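Local coordinates for putative secreted endoglycosylceramidase (Rhodococcus hoagii, PDB 6JYZ), which probably cleaves the glycosidic bond between sugar and ceramide in galactosylceramide-type glycolipids, as a secreted glycoside hydrolase of family 5, at residues A[32-35]-A[36-40]; A[182-185]-A[186-190]; A[248-251]-A[252-255]; A[299-302]-A[303-306]. One frame throughout, in Å; residues are numbered along the deposited sequence.

The four contacts are all local and lie in series along a family 5 hydrolase chain whose core is a (β/α)8 barrel. Interaction 1 is the hairpin that leads into the barrel strand 38-47; V40 comes within about 4 Å of a bound isopropyl alcohol, probably from crystallisation. Interaction 3 closes helix 230-251, with nearest atoms about 11 Å from interaction 1. Interaction 2 ends helix 177-187, about 12 Å from interaction 3 by nearest atoms, and helix 230-251 also touches Y187 of interaction 2 through Q236 and I237. Interaction 4 lies in the strand-to-helix connection 290-306, on the side where this family carries its active site, with its centre 41 Å from that of interaction 3.

Interaction 1 of 4, residues A[32-35]-A[36-40]; sequences IKDV and DGRTV
The backbones of K33 and T39 form a single beta bridge, their CA atoms 4.4 Å apart, while the short strand axes 32-34 and 38-40 meet at 131°, well twisted from antiparallel. V40 N donates to I32 O at 3.0 Å, and D34 N donates to R38 O on the other side of the bridge. Beyond that the chain turns back, G37 N reaching D34 O at 2.9 Å. With D34 CG set between the backbone N and the carbonyl carbon (chi1 72°), its OD1 is carried over the turn, where R38 N meets it from above the carboxylate plane at 3.0 Å and D36 N adds a weak bond. R38 NE uses the syn lone pair of D34 OD2 at 2.8 Å, and R38 NH2 comes nearly along the C-O axis at 3.0 Å, with OD2 lying in the guanidinium plane. The two flat groups are nearly coplanar, 25° apart, which fixes the rotation of the arginine tip; its NH1 goes on to E433 and R431 O. D36 OD2 approaches D34 OD2 to 3.5 Å, a like-charge pair that the arginine probably offsets. On this same face V40 CG2 lies against D34 CB; on the opposite face K33 NZ shares a water with G37 O. A type I turn D34-G37 ending in G37 at positive phi, with the offset D34-R38 pairing, is the hallmark of a 3:5 beta hairpin with a G1 bulge.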
loop_
_atom_site.group_PDB
_atom_site.type_symbol
_atom_site.label_atom_id
_atom_site.label_comp_id
_atom_site.label_asym_id
_atom_site.label_seq_id
_atom_site.Cartn_x
_atom_site.Cartn_y
_atom_site.Cartn_z
ATOM N N ILE A 32 -15.729 -0.055 -1.900
ATOM C CA ILE A 32 -15.487 0.380 -0.518
ATOM C C ILE A 32 -16.470 1.503 -0.196
ATOM O O ILE A 32 -16.577 2.487 -0.934
ATOM C CB ILE A 32 -14.036 0.809 -0.331
ATOM C CG1 ILE A 32 -13.089 -0.397 -0.582
ATOM C CG2 ILE A 32 -13.871 1.309 1.086
ATOM C CD1 ILE A 32 -11.578 -0.074 -0.548
ATOM N N LYS A 33 -17.207 1.305 0.881
ATOM C CA LYS A 33 -18.196 2.292 1.332
ATOM C C LYS A 33 -18.056 2.524 2.808
ATOM O O LYS A 33 -17.440 1.732 3.544
ATOM C CB LYS A 33 -19.615 1.783 1.045
ATOM C CG LYS A 33 -19.890 1.576 -0.459
ATOM C CD LYS A 33 -21.359 1.642 -0.743
ATOM C CE LYS A 33 -21.685 1.226 -2.152
ATOM N NZ LYS A 33 -23.179 1.005 -2.254
ATOM N N ASP A 34 -18.655 3.583 3.333
ATOM C CA ASP A 34 -18.762 3.677 4.778
ATOM C C ASP A 34 -20.120 3.156 5.215
ATOM O O ASP A 34 -20.984 2.800 4.402
ATOM C CB ASP A 34 -18.410 5.080 5.221
ATOM C CG ASP A 34 -19.432 6.113 4.889
ATOM O OD1 ASP A 34 -20.555 5.820 4.555
ATOM O OD2 ASP A 34 -19.000 7.282 5.025
ATOM N N VAL A 35 -20.252 3.065 6.550
ATOM C CA VAL A 35 -21.510 2.529 7.081
ATOM C C VAL A 35 -22.695 3.465 6.893
ATOM O O VAL A 35 -23.814 2.954 7.075
ATOM C CB VAL A 35 -21.358 2.073 8.552
ATOM C CG1 VAL A 35 -20.451 0.838 8.586
ATOM C CG2 VAL A 35 -20.852 3.217 9.412
ATOM N N ASP A 36 -22.452 4.676 6.443
ATOM C CA ASP A 36 -23.486 5.665 6.131
ATOM C C ASP A 36 -23.884 5.477 4.648
ATOM O O ASP A 36 -24.703 6.246 4.101
ATOM C CB ASP A 36 -22.976 7.101 6.376
ATOM C CG ASP A 36 -22.256 7.461 7.678
ATOM O OD1 ASP A 36 -22.770 7.021 8.725
ATOM O OD2 ASP A 36 -21.169 8.238 7.628
ATOM N N GLY A 37 -23.313 4.505 3.931
ATOM C CA GLY A 37 -23.647 4.194 2.551
ATOM C C GLY A 37 -22.833 4.977 1.511
ATOM O O GLY A 37 -23.104 4.748 0.331
ATOM N N ARG A 38 -21.915 5.830 1.902
ATOM C CA ARG A 38 -21.192 6.622 0.917
ATOM C C ARG A 38 -20.067 5.834 0.273
ATOM O O ARG A 38 -19.449 4.988 0.928
ATOM C CB ARG A 38 -20.564 7.821 1.596
ATOM C CG ARG A 38 -21.699 8.626 2.254
ATOM C CD ARG A 38 -21.201 9.853 2.958
ATOM N NE ARG A 38 -20.194 9.549 3.940
ATOM C CZ ARG A 38 -19.446 10.472 4.479
ATOM N NH1 ARG A 38 -19.600 11.752 4.130
ATOM N NH2 ARG A 38 -18.493 10.171 5.360
ATOM N N THR A 39 -19.877 6.006 -1.019
ATOM C CA THR A 39 -18.732 5.443 -1.715
ATOM C C THR A 39 -17.486 6.204 -1.308
ATOM O O THR A 39 -17.452 7.452 -1.355
ATOM C CB THR A 39 -18.946 5.592 -3.217
ATOM O OG1 THR A 39 -20.157 4.926 -3.555
ATOM C CG2 THR A 39 -17.799 5.000 -3.987
ATOM N N VAL A 40 -16.425 5.487 -0.912
ATOM C CA VAL A 40 -15.224 6.103 -0.402
ATOM C C VAL A 40 -14.072 5.881 -1.358
ATOM O O VAL A 40 -13.765 4.714 -1.654
ATOM C CB VAL A 40 -14.945 5.603 1.034
ATOM C CG1 VAL A 40 -13.601 6.154 1.516
ATOM C CG2 VAL A 40 -16.071 6.054 1.975
HETATM O O HOH W 1 -15.104 2.982 -3.265
HETATM O O HOH W 2 -25.099 3.057 -0.891
#

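Interaction 2 of 4, residues A[182-185]-A[186-190]; sequences AFQA and FYDDE
Q184 NE2 has two acceptors, giving one N-H to D188 OD2 at 3.2 Å, one helical turn further on, and another to Q236 OE1. The first bond runs close to the amide plane of Q184, yet it arrives from above the carboxylate plane of D188, the two planes being 57° apart. A bend at chi2 (59°) turns the glutamine forward along the helix toward that carboxylate, and its OE1 takes up the backbone N of L227. A leucine in place of Q184 would probably leave Q236 OE1, L227 N and D188 OD2 without these mates. Here the helix 177-187 ends in a Schellman motif: E190 N donates to A185 O at 2.9 Å, D189 N to F186 O at 2.9 Å, and D189 takes the positive phi that turns the chain away. E190 lays its extended chain alongside A185, OE1 3.5 Å from A185 CB, while OE2 pairs with R181. Another flank of the helix is aromatic. F183 and Y187 run side by side with planes 29° apart, but their centroids are 6.0 Å distant, so the rings barely overlap; F183 CD1 comes 3.6 Å from Y187 OH and 3.9 Å from Y187 CE2. Y187 OH bonds to N224 O, and F186 sets CD2 over one face of the tyrosine ring, 3.7 Å above its plane. F183 and F186 in turn meet W129 and F240 edge-to-face.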
loop_
_atom_site.group_PDB
_atom_site.type_symbol
_atom_site.label_atom_id
_atom_site.label_comp_id
_atom_site.label_asym_id
_atom_site.label_seq_id
_atom_site.Cartn_x
_atom_site.Cartn_y
_atom_site.Cartn_z
ATOM N N ALA A 182 13.323 -19.548 1.522
ATOM C CA ALA A 182 12.714 -19.063 2.774
ATOM C C ALA A 182 11.225 -18.877 2.579
ATOM O O ALA A 182 10.425 -19.204 3.466
ATOM C CB ALA A 182 13.341 -17.774 3.230
ATOM N N PHE A 183 10.788 -18.341 1.427
ATOM C CA PHE A 183 9.362 -18.241 1.179
ATOM C C PHE A 183 8.721 -19.608 1.100
ATOM O O PHE A 183 7.597 -19.811 1.605
ATOM C CB PHE A 183 9.050 -17.493 -0.151
ATOM C CG PHE A 183 8.752 -16.031 0.092
ATOM C CD1 PHE A 183 7.479 -15.697 0.516
ATOM C CD2 PHE A 183 9.700 -15.043 -0.133
ATOM C CE1 PHE A 183 7.186 -14.312 0.726
ATOM C CE2 PHE A 183 9.396 -13.708 0.091
ATOM C CZ PHE A 183 8.171 -13.391 0.517
ATOM N N GLN A 184 9.370 -20.593 0.440
ATOM C CA GLN A 184 8.746 -21.894 0.316
ATOM C C GLN A 184 8.624 -22.544 1.704
ATOM O O GLN A 184 7.620 -23.204 1.994
ATOM C CB GLN A 184 9.485 -22.806 -0.665
ATOM C CG GLN A 184 8.651 -24.052 -1.003
ATOM C CD GLN A 184 7.324 -23.647 -1.614
ATOM O OE1 GLN A 184 7.262 -22.722 -2.453
ATOM N NE2 GLN A 184 6.245 -24.336 -1.255
ATOM N N ALA A 185 9.647 -22.352 2.575
ATOM C CA ALA A 185 9.547 -22.872 3.952
ATOM C C ALA A 185 8.351 -22.273 4.651
ATOM O O ALA A 185 7.610 -22.976 5.348
ATOM C CB ALA A 185 10.799 -22.511 4.681
ATOM N N PHE A 186 8.097 -20.972 4.434
ATOM C CA PHE A 186 6.911 -20.330 4.990
ATOM C C PHE A 186 5.644 -20.941 4.431
ATOM O O PHE A 186 4.704 -21.290 5.205
ATOM C CB PHE A 186 6.977 -18.844 4.680
ATOM C CG PHE A 186 5.731 -18.066 4.950
ATOM C CD1 PHE A 186 5.422 -17.632 6.247
ATOM C CD2 PHE A 186 4.874 -17.793 3.910
ATOM C CE1 PHE A 186 4.258 -16.911 6.474
ATOM C CE2 PHE A 186 3.687 -17.099 4.132
ATOM C CZ PHE A 186 3.372 -16.639 5.428
ATOM N N TYR A 187 5.507 -21.107 3.096
ATOM C CA TYR A 187 4.255 -21.652 2.579
ATOM C C TYR A 187 4.034 -23.087 3.069
ATOM O O TYR A 187 2.855 -23.475 3.253
ATOM C CB TYR A 187 4.250 -21.597 1.034
ATOM C CG TYR A 187 4.231 -20.197 0.502
ATOM C CD1 TYR A 187 3.223 -19.290 0.889
ATOM C CD2 TYR A 187 5.235 -19.737 -0.361
ATOM C CE1 TYR A 187 3.233 -17.990 0.396
ATOM C CE2 TYR A 187 5.210 -18.465 -0.919
ATOM C CZ TYR A 187 4.226 -17.580 -0.471
ATOM O OH TYR A 187 4.219 -16.277 -0.948
ATOM N N ASP A 188 5.124 -23.831 3.238
ATOM C CA ASP A 188 5.014 -25.215 3.751
ATOM C C ASP A 188 4.889 -25.270 5.269
ATOM O O ASP A 188 4.767 -26.353 5.825
ATOM C CB ASP A 188 6.186 -26.028 3.220
ATOM C CG ASP A 188 6.048 -26.181 1.669
ATOM O OD1 ASP A 188 4.924 -26.250 1.182
ATOM O OD2 ASP A 188 7.019 -26.343 1.096
ATOM N N ASP A 189 4.914 -24.128 5.948
ATOM C CA ASP A 189 4.765 -24.028 7.409
ATOM C C ASP A 189 5.883 -24.824 8.079
ATOM O O ASP A 189 5.686 -25.400 9.165
ATOM C CB ASP A 189 3.381 -24.461 7.907
ATOM C CG ASP A 189 2.997 -23.849 9.234
ATOM O OD1 ASP A 189 3.609 -22.898 9.720
ATOM O OD2 ASP A 189 1.945 -24.357 9.731
ATOM N N GLU A 190 7.102 -24.803 7.549
ATOM C CA GLU A 190 8.229 -25.468 8.219
ATOM C C GLU A 190 8.443 -24.777 9.557
ATOM O O GLU A 190 8.405 -23.550 9.684
ATOM C CB GLU A 190 9.496 -25.301 7.383
ATOM C CG GLU A 190 9.543 -26.122 6.124
ATOM C CD GLU A 190 10.870 -26.004 5.379
ATOM O OE1 GLU A 190 11.892 -25.591 5.933
ATOM O OE2 GLU A 190 10.804 -26.308 4.197
#

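Interaction 3 of 4, residues A[248-251]-A[252-255]; sequences IRQA and ETGG
E252 and R249 form the tight side of this contact: R249 NH1 gives a 2.9 Å bond to E252 OE1, whose syn lone pair it uses, and the guanidinium and carboxylate planes are only 10° apart. The two chains run alongside each other in the same direction, so R249 CD also comes within 3.4 Å of OE1, while I248 CG2 packs on E252 CD at 3.9 Å. A water on this salt-bridge side links R249 O and E252 OE1. Both charged groups are held at further points, E252 OE2 by Y217 OH and H258 N, R249 NE by D284 and NH1 by H258 O; this fixes the buried carboxylate flat and would probably stabilise its charge. The arrangement closes helix 230-251 and leads to barrel strand 259-262, one of the helix-to-strand links that in a (β/α)8 barrel lie opposite the catalytic end. E252 N still bonds to I248 O at 3.0 Å, continuing the helical pattern for one more residue. The other side is looser and more open to solvent. There T253 meets Q250 O twice, its OG1 donating at 2.7 Å and its N at 3.1 Å, the N from well above the carbonyl plane. Q250, bent at chi2 (63°), leaves NE2 3.5 Å from T253 OG1. A type II turn from E252 to G255 follows, with positive phi at G254.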
loop_
_atom_site.group_PDB
_atom_site.type_symbol
_atom_site.label_atom_id
_atom_site.label_comp_id
_atom_site.label_asym_id
_atom_site.label_seq_id
_atom_site.Cartn_x
_atom_site.Cartn_y
_atom_site.Cartn_z
ATOM N N ILE A 248 -7.903 -13.714 12.097
ATOM C CA ILE A 248 -8.243 -12.309 12.298
ATOM C C ILE A 248 -9.719 -12.221 12.655
ATOM O O ILE A 248 -10.062 -11.442 13.575
ATOM C CB ILE A 248 -7.925 -11.538 10.997
ATOM C CG1 ILE A 248 -6.398 -11.355 10.928
ATOM C CG2 ILE A 248 -8.626 -10.191 10.989
ATOM C CD1 ILE A 248 -5.900 -10.855 9.509
ATOM N N ARG A 249 -10.602 -12.925 11.973
ATOM C CA ARG A 249 -12.032 -12.730 12.250
ATOM C C ARG A 249 -12.321 -13.210 13.664
ATOM O O ARG A 249 -13.157 -12.576 14.359
ATOM C CB ARG A 249 -12.847 -13.547 11.237
ATOM C CG ARG A 249 -12.806 -12.958 9.822
ATOM C CD ARG A 249 -13.556 -11.632 9.768
ATOM N NE ARG A 249 -13.540 -11.019 8.410
ATOM C CZ ARG A 249 -13.064 -9.816 8.111
ATOM N NH1 ARG A 249 -12.520 -9.019 9.003
ATOM N NH2 ARG A 249 -13.188 -9.420 6.833
ATOM N N GLN A 250 -11.669 -14.249 14.159
ATOM C CA GLN A 250 -11.871 -14.647 15.553
ATOM C C GLN A 250 -11.335 -13.579 16.497
ATOM O O GLN A 250 -11.970 -13.260 17.519
ATOM C CB GLN A 250 -11.189 -15.999 15.770
ATOM C CG GLN A 250 -11.302 -16.536 17.206
ATOM C CD GLN A 250 -12.733 -16.788 17.583
ATOM O OE1 GLN A 250 -13.497 -17.405 16.829
ATOM N NE2 GLN A 250 -13.102 -16.299 18.766
ATOM N N ALA A 251 -10.191 -13.005 16.209
ATOM C CA ALA A 251 -9.568 -12.044 17.080
ATOM C C ALA A 251 -10.366 -10.751 17.113
ATOM O O ALA A 251 -10.187 -9.927 18.036
ATOM C CB ALA A 251 -8.144 -11.761 16.608
ATOM N N GLU A 252 -11.216 -10.460 16.128
ATOM C CA GLU A 252 -12.024 -9.258 16.100
ATOM C C GLU A 252 -13.288 -9.398 16.929
ATOM O O GLU A 252 -14.057 -8.452 16.990
ATOM C CB GLU A 252 -12.436 -8.921 14.657
ATOM C CG GLU A 252 -11.270 -8.416 13.792
ATOM C CD GLU A 252 -11.718 -8.335 12.348
ATOM O OE1 GLU A 252 -12.437 -9.175 11.853
ATOM O OE2 GLU A 252 -11.278 -7.344 11.675
ATOM N N THR A 253 -13.480 -10.552 17.576
ATOM C CA THR A 253 -14.643 -10.717 18.493
ATOM C C THR A 253 -14.623 -9.578 19.522
ATOM O O THR A 253 -13.630 -9.226 20.100
ATOM C CB THR A 253 -14.542 -12.075 19.181
ATOM O OG1 THR A 253 -14.571 -13.133 18.210
ATOM C CG2 THR A 253 -15.712 -12.345 20.115
ATOM N N GLY A 254 -15.805 -8.982 19.691
ATOM C CA GLY A 254 -15.983 -7.837 20.601
ATOM C C GLY A 254 -15.755 -6.508 19.906
ATOM O O GLY A 254 -16.028 -5.447 20.479
ATOM N N GLY A 255 -15.257 -6.521 18.645
ATOM C CA GLY A 255 -15.180 -5.335 17.801
ATOM C C GLY A 255 -16.031 -5.577 16.569
ATOM O O GLY A 255 -17.159 -6.042 16.626
HETATM O O HOH W 3 -14.863 -10.420 12.885
#

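Interaction 4 of 4, residues A[299-302]-A[303-306]; sequences NVSS and EFPS
S301 turns its OG opposite to its own backbone N (chi1 169°), which brings the hydroxyl to the amides of E303 and F304, while E303 places CG between its backbone N and carbonyl carbon (chi1 42°), bringing CG to 3.3 Å from that same oxygen. E303 N donates to S301 OG at 3.0 Å and F304 N donates to it at 3.1 Å, both fairly straight, with N-H...O near 160°. One oxygen therefore grips two consecutive backbone amides and sets the direction of the chain as it leaves S302. A water extends the arrangement outward: it lies 2.8 Å from S301 OG and gives a bond of 2.6 Å to E303 OE2, so the carboxylate is tied to the serine through solvent. Replacing S301 by an alanine would probably leave the amides of E303 and F304 without their acceptor and the turn freer to shift, with the bridging water losing one of its partners. F304 follows closely, its ring lying under E303 CB, which sits 3.9 Å above the ring centre. After it comes a cis peptide bond to P305. S306 then begins helix 307-321 as N-cap, its OG bonded to D309 N. The bond from E303 N to S301 OG makes an ST turn, with F304 N as a second donor, here within the surface connection between strand 287-289 and helix 307-321 of the barrel.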
loop_
_atom_site.group_PDB
_atom_site.type_symbol
_atom_site.label_atom_id
_atom_site.label_comp_id
_atom_site.label_asym_id
_atom_site.label_seq_id
_atom_site.Cartn_x
_atom_site.Cartn_y
_atom_site.Cartn_z
ATOM N N ASN A 299 7.643 -2.654 -15.113
ATOM C CA ASN A 299 7.426 -4.007 -15.629
ATOM C C ASN A 299 8.588 -4.426 -16.524
ATOM O O ASN A 299 9.348 -3.598 -17.029
ATOM C CB ASN A 299 6.094 -4.096 -16.371
ATOM C CG ASN A 299 4.908 -4.284 -15.465
ATOM O OD1 ASN A 299 5.031 -4.338 -14.241
ATOM N ND2 ASN A 299 3.759 -4.346 -16.107
ATOM N N VAL A 300 8.646 -5.719 -16.839
ATOM C CA VAL A 300 9.652 -6.236 -17.772
ATOM C C VAL A 300 9.482 -5.543 -19.125
ATOM O O VAL A 300 10.517 -5.160 -19.732
ATOM C CB VAL A 300 9.511 -7.767 -17.899
ATOM C CG1 VAL A 300 10.532 -8.317 -18.942
ATOM C CG2 VAL A 300 9.785 -8.408 -16.542
ATOM N N SER A 301 8.281 -5.439 -19.649
ATOM C CA SER A 301 8.140 -4.651 -20.864
ATOM C C SER A 301 7.737 -3.223 -20.555
ATOM O O SER A 301 6.815 -3.034 -19.739
ATOM C CB SER A 301 7.090 -5.245 -21.682
ATOM O OG SER A 301 6.763 -4.314 -22.781
ATOM N N SER A 302 8.352 -2.248 -21.237
ATOM C CA SER A 302 7.980 -0.842 -21.100
ATOM C C SER A 302 6.674 -0.539 -21.841
ATOM O O SER A 302 6.087 0.549 -21.658
ATOM C CB SER A 302 9.111 0.108 -21.610
ATOM O OG SER A 302 9.236 -0.130 -23.016
ATOM N N GLU A 303 6.189 -1.396 -22.664
ATOM C CA GLU A 303 5.020 -1.045 -23.458
ATOM C C GLU A 303 3.785 -1.869 -23.098
ATOM O O GLU A 303 2.646 -1.378 -23.268
ATOM C CB GLU A 303 5.363 -1.133 -24.947
ATOM C CG GLU A 303 6.186 -2.322 -25.361
ATOM C CD GLU A 303 7.102 -2.010 -26.539
ATOM O OE1 GLU A 303 6.673 -1.244 -27.423
ATOM O OE2 GLU A 303 8.255 -2.502 -26.561
ATOM N N PHE A 304 3.929 -3.136 -22.667
ATOM C CA PHE A 304 2.804 -4.007 -22.555
ATOM C C PHE A 304 2.757 -4.686 -21.200
ATOM O O PHE A 304 3.771 -5.307 -20.827
ATOM C CB PHE A 304 2.866 -5.123 -23.607
ATOM C CG PHE A 304 2.941 -4.551 -25.011
ATOM C CD1 PHE A 304 1.894 -3.760 -25.519
ATOM C CD2 PHE A 304 4.057 -4.799 -25.803
ATOM C CE1 PHE A 304 1.958 -3.264 -26.828
ATOM C CE2 PHE A 304 4.088 -4.339 -27.125
ATOM C CZ PHE A 304 3.060 -3.545 -27.616
ATOM N N PRO A 305 1.647 -4.676 -20.451
ATOM C CA PRO A 305 0.435 -3.902 -20.728
ATOM C C PRO A 305 0.711 -2.421 -20.632
ATOM O O PRO A 305 1.618 -1.954 -19.963
ATOM C CB PRO A 305 -0.552 -4.246 -19.571
ATOM C CG PRO A 305 0.046 -5.506 -18.916
ATOM C CD PRO A 305 1.507 -5.454 -19.189
ATOM N N SER A 306 -0.154 -1.646 -21.332
ATOM C CA SER A 306 -0.114 -0.203 -21.122
ATOM C C SER A 306 -0.689 0.136 -19.727
ATOM O O SER A 306 -1.296 -0.731 -19.091
ATOM C CB SER A 306 -0.981 0.517 -22.149
ATOM O OG SER A 306 -2.336 0.147 -21.979
HETATM O O HOH W 4 4.073 -2.659 -18.698
HETATM O O HOH W 5 8.206 -4.705 -25.130
#